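Local atomic coordinates of exotoxin 6 (Staphylococcus aureus subsp. aureus Mu50, PDB entry 4ZYS), a protein that is a secreted superantigen-like toxin of the staphylococcal family, with an OB-fold and a beta-grasp domain, that probably binds sugars and host immune proteins. Residues F98-G112 with D185-K197. Residues are numbered along the deposited sequence; the frame is centred on the assembly and turned at random.
Sequences FIDYIHTPILEIKKG and DGRQIQKILVEMK
I106-K111 and I189-M196 run parallel as neighbouring strands, their short axes 8° apart and 4.6 Å at closest approach. I106, E108 and K110 each bond through N and O to the two residues flanking their partner: I106 N gives to Q190 O, I106 O takes I192 N at 2.7 Å, and G112 N ends the series on M196 O at 2.8 Å. Ahead of the strand H103 continues the join with its side chain: chi1 of -170° sets CG anti to the backbone N, and NE2 donates in the ring plane to I189 O at 2.8 Å, while R187 O lies over one ring face. This is the central parallel pair of the beta-grasp domain, first strand beside last, with S119 and Q117 pairing to the outer side of L107 and I109. The face of L107, I109 and I192 packs on helix 130-145, where L137 touches L107 and I192; L107 CD1 sits 3.7 Å from I192 CG2 and also meets V194 CG2. Just ahead of the strand P105 CG touches I192 CD1. On the other face a water bridges E108 OE1 and I192 O. Ahead of both strands, beyond H103, R187 lays CG 3.3 Å from Y101 OH and CD 3.5 Å from F98 CE1. Its guanidinium, nearly perpendicular to the F98 ring, is held by D185 OD1, which accepts NE at 2.8 Å on its syn lone pair, and by E126.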
loop_
_atom_site.group_PDB
_atom_site.type_symbol
_atom_site.label_atom_id
_atom_site.label_comp_id
_atom_site.label_asym_id
_atom_site.label_seq_id
_atom_site.Cartn_x
_atom_site.Cartn_y
_atom_site.Cartn_z
ATOM N N PHE A 98 -21.717 0.438 -1.632
ATOM C CA PHE A 98 -20.542 0.132 -0.814
ATOM C C PHE A 98 -19.857 1.336 -0.104
ATOM O O PHE A 98 -18.731 1.164 0.371
ATOM C CB PHE A 98 -19.506 -0.592 -1.699
ATOM C CG PHE A 98 -19.839 -2.046 -1.918
ATOM C CD1 PHE A 98 -19.392 -3.016 -1.032
ATOM C CD2 PHE A 98 -20.595 -2.446 -3.017
ATOM C CE1 PHE A 98 -19.749 -4.356 -1.203
ATOM C CE2 PHE A 98 -20.925 -3.796 -3.207
ATOM C CZ PHE A 98 -20.502 -4.743 -2.298
ATOM N N ILE A 99 -20.532 2.498 0.043
ATOM C CA ILE A 99 -19.934 3.670 0.718
ATOM C C ILE A 99 -19.629 3.359 2.216
ATOM O O ILE A 99 -18.549 3.696 2.706
ATOM C CB ILE A 99 -20.818 4.960 0.548
ATOM C CG1 ILE A 99 -20.919 5.418 -0.938
ATOM C CG2 ILE A 99 -20.373 6.124 1.449
ATOM C CD1 ILE A 99 -19.636 5.793 -1.661
ATOM N N ASP A 100 -20.545 2.686 2.910
ATOM C CA ASP A 100 -20.359 2.387 4.332
ATOM C C ASP A 100 -19.714 1.008 4.579
ATOM O O ASP A 100 -19.711 0.540 5.726
ATOM C CB ASP A 100 -21.715 2.468 5.062
ATOM C CG ASP A 100 -22.804 1.527 4.540
ATOM O OD1 ASP A 100 -22.505 0.707 3.623
ATOM O OD2 ASP A 100 -23.961 1.620 5.035
ATOM N N TYR A 101 -19.170 0.374 3.520
ATOM C CA TYR A 101 -18.600 -0.970 3.567
ATOM C C TYR A 101 -17.472 -1.185 4.608
ATOM O O TYR A 101 -16.519 -0.418 4.686
ATOM C CB TYR A 101 -18.103 -1.387 2.178
ATOM C CG TYR A 101 -17.584 -2.801 2.113
ATOM C CD1 TYR A 101 -18.446 -3.889 2.234
ATOM C CD2 TYR A 101 -16.231 -3.056 1.923
ATOM C CE1 TYR A 101 -17.970 -5.197 2.166
ATOM C CE2 TYR A 101 -15.743 -4.356 1.858
ATOM C CZ TYR A 101 -16.615 -5.424 1.981
ATOM O OH TYR A 101 -16.123 -6.701 1.918
ATOM N N ILE A 102 -17.626 -2.248 5.420
ATOM C CA ILE A 102 -16.642 -2.695 6.416
ATOM C C ILE A 102 -16.467 -4.196 6.232
ATOM O O ILE A 102 -17.451 -4.931 6.123
ATOM C CB ILE A 102 -16.972 -2.324 7.907
ATOM C CG1 ILE A 102 -17.253 -0.822 8.056
ATOM C CG2 ILE A 102 -15.812 -2.730 8.874
ATOM C CD1 ILE A 102 -18.338 -0.527 8.916
ATOM N N HIS A 103 -15.210 -4.634 6.176
ATOM C CA HIS A 103 -14.824 -6.034 6.046
ATOM C C HIS A 103 -13.724 -6.319 7.044
ATOM O O HIS A 103 -12.769 -5.556 7.114
ATOM C CB HIS A 103 -14.372 -6.345 4.616
ATOM C CG HIS A 103 -14.187 -7.801 4.372
ATOM N ND1 HIS A 103 -15.269 -8.659 4.302
ATOM C CD2 HIS A 103 -13.048 -8.512 4.212
ATOM C CE1 HIS A 103 -14.755 -9.861 4.090
ATOM N NE2 HIS A 103 -13.422 -9.822 4.045
ATOM N N THR A 104 -13.869 -7.382 7.850
ATOM C CA THR A 104 -12.885 -7.669 8.886
ATOM C C THR A 104 -12.231 -9.008 8.604
ATOM O O THR A 104 -12.666 -10.033 9.125
ATOM C CB THR A 104 -13.505 -7.585 10.284
ATOM O OG1 THR A 104 -14.514 -8.583 10.404
ATOM C CG2 THR A 104 -14.095 -6.225 10.576
ATOM N N PRO A 105 -11.165 -9.039 7.787
ATOM C CA PRO A 105 -10.472 -10.318 7.577
ATOM C C PRO A 105 -9.733 -10.731 8.854
ATOM O O PRO A 105 -9.582 -9.916 9.767
ATOM C CB PRO A 105 -9.497 -9.992 6.437
ATOM C CG PRO A 105 -9.196 -8.534 6.604
ATOM C CD PRO A 105 -10.471 -7.920 7.104
ATOM N N ILE A 106 -9.293 -11.985 8.936
ATOM C CA ILE A 106 -8.531 -12.413 10.097
ATOM C C ILE A 106 -7.186 -11.759 9.989
ATOM O O ILE A 106 -6.621 -11.743 8.898
ATOM C CB ILE A 106 -8.423 -13.973 10.183
ATOM C CG1 ILE A 106 -9.753 -14.629 10.564
ATOM C CG2 ILE A 106 -7.294 -14.443 11.125
ATOM C CD1 ILE A 106 -10.517 -13.981 11.711
ATOM N N LEU A 107 -6.706 -11.142 11.069
ATOM C CA LEU A 107 -5.362 -10.578 11.066
ATOM C C LEU A 107 -4.616 -11.179 12.220
ATOM O O LEU A 107 -5.040 -11.049 13.363
ATOM C CB LEU A 107 -5.290 -9.023 11.093
ATOM C CG LEU A 107 -3.880 -8.457 11.381
ATOM C CD1 LEU A 107 -2.887 -8.732 10.207
ATOM C CD2 LEU A 107 -3.927 -7.003 11.788
ATOM N N GLU A 108 -3.517 -11.854 11.926
ATOM C CA GLU A 108 -2.660 -12.435 12.957
ATOM C C GLU A 108 -1.252 -11.943 12.765
ATOM O O GLU A 108 -0.801 -11.832 11.629
ATOM C CB GLU A 108 -2.698 -13.965 12.938
ATOM C CG GLU A 108 -3.994 -14.574 13.424
ATOM C CD GLU A 108 -3.960 -16.087 13.361
ATOM O OE1 GLU A 108 -3.795 -16.629 12.246
ATOM O OE2 GLU A 108 -4.045 -16.731 14.431
ATOM N N ILE A 109 -0.566 -11.629 13.869
ATOM C CA ILE A 109 0.828 -11.179 13.853
ATOM C C ILE A 109 1.635 -12.161 14.698
ATOM O O ILE A 109 1.324 -12.385 15.870
ATOM C CB ILE A 109 1.005 -9.691 14.293
ATOM C CG1 ILE A 109 0.129 -8.747 13.409
ATOM C CG2 ILE A 109 2.509 -9.286 14.246
ATOM C CD1 ILE A 109 0.340 -7.274 13.570
ATOM N N LYS A 110 2.629 -12.790 14.070
ATOM C CA LYS A 110 3.498 -13.781 14.701
ATOM C C LYS A 110 4.896 -13.217 14.812
ATOM O O LYS A 110 5.494 -12.909 13.788
ATOM C CB LYS A 110 3.475 -15.112 13.903
ATOM C CG LYS A 110 4.541 -16.129 14.315
ATOM C CD LYS A 110 4.194 -17.536 13.875
ATOM C CE LYS A 110 5.379 -18.480 13.915
ATOM N NZ LYS A 110 5.790 -18.817 15.298
ATOM N N LYS A 111 5.421 -13.092 16.038
ATOM C CA LYS A 111 6.777 -12.586 16.265
ATOM C C LYS A 111 7.721 -13.717 16.709
ATOM O O LYS A 111 7.568 -14.269 17.787
ATOM C CB LYS A 111 6.789 -11.443 17.291
ATOM C CG LYS A 111 8.180 -10.821 17.469
ATOM C CD LYS A 111 8.088 -9.548 18.270
ATOM C CE LYS A 111 9.419 -9.121 18.823
ATOM N NZ LYS A 111 9.289 -7.887 19.635
ATOM N N GLY A 112 8.703 -14.016 15.879
ATOM C CA GLY A 112 9.689 -15.058 16.130
ATOM C C GLY A 112 9.035 -16.404 16.331
ATOM O O GLY A 112 8.138 -16.779 15.573
ATOM N N ASP A 185 -9.385 -7.289 -4.662
ATOM C CA ASP A 185 -10.768 -7.095 -4.216
ATOM C C ASP A 185 -10.805 -7.206 -2.703
ATOM O O ASP A 185 -10.582 -8.283 -2.154
ATOM C CB ASP A 185 -11.725 -8.118 -4.894
ATOM C CG ASP A 185 -13.218 -7.885 -4.690
ATOM O OD1 ASP A 185 -13.583 -7.115 -3.773
ATOM O OD2 ASP A 185 -14.031 -8.475 -5.463
ATOM N N GLY A 186 -11.050 -6.079 -2.045
ATOM C CA GLY A 186 -11.111 -5.975 -0.587
ATOM C C GLY A 186 -12.190 -6.840 0.034
ATOM O O GLY A 186 -12.056 -7.289 1.177
ATOM N N ARG A 187 -13.269 -7.088 -0.739
ATOM C CA ARG A 187 -14.387 -7.932 -0.331
ATOM C C ARG A 187 -14.006 -9.415 -0.324
ATOM O O ARG A 187 -14.748 -10.222 0.235
ATOM C CB ARG A 187 -15.584 -7.720 -1.264
ATOM C CG ARG A 187 -16.066 -6.269 -1.373
ATOM C CD ARG A 187 -17.009 -6.134 -2.544
ATOM N NE ARG A 187 -16.279 -6.292 -3.796
ATOM C CZ ARG A 187 -16.806 -6.130 -5.002
ATOM N NH1 ARG A 187 -18.097 -5.840 -5.139
ATOM N NH2 ARG A 187 -16.048 -6.255 -6.085
ATOM N N GLN A 188 -12.844 -9.758 -0.932
ATOM C CA GLN A 188 -12.348 -11.123 -1.096
ATOM C C GLN A 188 -11.139 -11.449 -0.179
ATOM O O GLN A 188 -10.666 -12.587 -0.197
ATOM C CB GLN A 188 -11.981 -11.378 -2.566
ATOM C CG GLN A 188 -13.170 -11.364 -3.531
ATOM C CD GLN A 188 -14.145 -12.481 -3.284
ATOM O OE1 GLN A 188 -13.778 -13.652 -3.220
ATOM N NE2 GLN A 188 -15.416 -12.137 -3.132
ATOM N N ILE A 189 -10.657 -10.487 0.622
ATOM C CA ILE A 189 -9.542 -10.752 1.557
ATOM C C ILE A 189 -10.096 -11.563 2.754
ATOM O O ILE A 189 -10.994 -11.071 3.441
ATOM C CB ILE A 189 -8.830 -9.444 2.008
ATOM C CG1 ILE A 189 -8.226 -8.689 0.801
ATOM C CG2 ILE A 189 -7.774 -9.737 3.098
ATOM C CD1 ILE A 189 -7.964 -7.212 1.035
ATOM N N GLN A 190 -9.586 -12.804 2.975
ATOM C CA GLN A 190 -10.055 -13.684 4.053
ATOM C C GLN A 190 -9.177 -13.657 5.317
ATOM O O GLN A 190 -9.703 -13.555 6.435
ATOM C CB GLN A 190 -10.141 -15.144 3.564
ATOM C CG GLN A 190 -11.492 -15.534 3.027
ATOM C CD GLN A 190 -12.546 -15.786 4.069
ATOM O OE1 GLN A 190 -13.090 -14.850 4.667
ATOM N NE2 GLN A 190 -12.943 -17.048 4.209
ATOM N N LYS A 191 -7.856 -13.837 5.132
ATOM C CA LYS A 191 -6.867 -13.933 6.196
ATOM C C LYS A 191 -5.637 -13.135 5.853
ATOM O O LYS A 191 -5.258 -13.061 4.686
ATOM C CB LYS A 191 -6.429 -15.399 6.392
ATOM C CG LYS A 191 -7.391 -16.323 7.095
ATOM C CD LYS A 191 -6.680 -17.655 7.318
ATOM C CE LYS A 191 -7.174 -18.419 8.522
ATOM N NZ LYS A 191 -6.376 -19.656 8.762
ATOM N N ILE A 192 -4.985 -12.585 6.877
ATOM C CA ILE A 192 -3.728 -11.869 6.769
ATOM C C ILE A 192 -2.817 -12.392 7.882
ATOM O O ILE A 192 -3.232 -12.535 9.039
ATOM C CB ILE A 192 -3.852 -10.318 6.787
ATOM C CG1 ILE A 192 -4.796 -9.798 5.673
ATOM C CG2 ILE A 192 -2.448 -9.633 6.691
ATOM C CD1 ILE A 192 -5.238 -8.279 5.875
ATOM N N LEU A 193 -1.580 -12.697 7.512
ATOM C CA LEU A 193 -0.573 -13.127 8.445
ATOM C C LEU A 193 0.630 -12.246 8.278
ATOM O O LEU A 193 1.090 -12.065 7.157
ATOM C CB LEU A 193 -0.210 -14.633 8.240
ATOM C CG LEU A 193 0.914 -15.198 9.150
ATOM C CD1 LEU A 193 0.482 -15.217 10.614
ATOM C CD2 LEU A 193 1.339 -16.582 8.705
ATOM N N VAL A 194 1.132 -11.672 9.384
ATOM C CA VAL A 194 2.378 -10.899 9.391
ATOM C C VAL A 194 3.351 -11.697 10.243
ATOM O O VAL A 194 3.139 -11.798 11.440
ATOM C CB VAL A 194 2.230 -9.430 9.883
ATOM C CG1 VAL A 194 3.550 -8.685 9.744
ATOM C CG2 VAL A 194 1.120 -8.689 9.143
ATOM N N GLU A 195 4.350 -12.331 9.635
ATOM C CA GLU A 195 5.375 -13.107 10.343
ATOM C C GLU A 195 6.642 -12.296 10.463
ATOM O O GLU A 195 7.148 -11.831 9.437
ATOM C CB GLU A 195 5.724 -14.422 9.599
ATOM C CG GLU A 195 4.729 -15.548 9.733
ATOM C CD GLU A 195 4.986 -16.718 8.800
ATOM O OE1 GLU A 195 4.864 -16.555 7.559
ATOM O OE2 GLU A 195 5.288 -17.815 9.322
HETATM N N MSE A 196 7.192 -12.163 11.688
HETATM C CA MSE A 196 8.474 -11.484 11.898
HETATM C C MSE A 196 9.463 -12.456 12.460
HETATM O O MSE A 196 9.072 -13.317 13.238
HETATM C CB MSE A 196 8.363 -10.297 12.847
HETATM C CG MSE A 196 7.431 -9.221 12.389
HETATM SE SE MSE A 196 6.898 -8.149 13.931
HETATM C CE MSE A 196 8.628 -7.885 14.793
ATOM N N LYS A 197 10.747 -12.332 12.073
ATOM C CA LYS A 197 11.849 -13.196 12.533
ATOM C C LYS A 197 13.126 -12.344 12.784
ATOM O O LYS A 197 13.067 -11.104 12.608
ATOM C CB LYS A 197 12.146 -14.324 11.508
ATOM C CG LYS A 197 10.951 -15.151 11.041
ATOM C CD LYS A 197 11.338 -16.130 9.926
ATOM C CE LYS A 197 10.172 -16.987 9.487
ATOM N NZ LYS A 197 10.608 -18.107 8.613
ATOM O OXT LYS A 197 14.196 -12.918 13.100
HETATM O O HOH W 1 -4.213 -15.350 9.876
#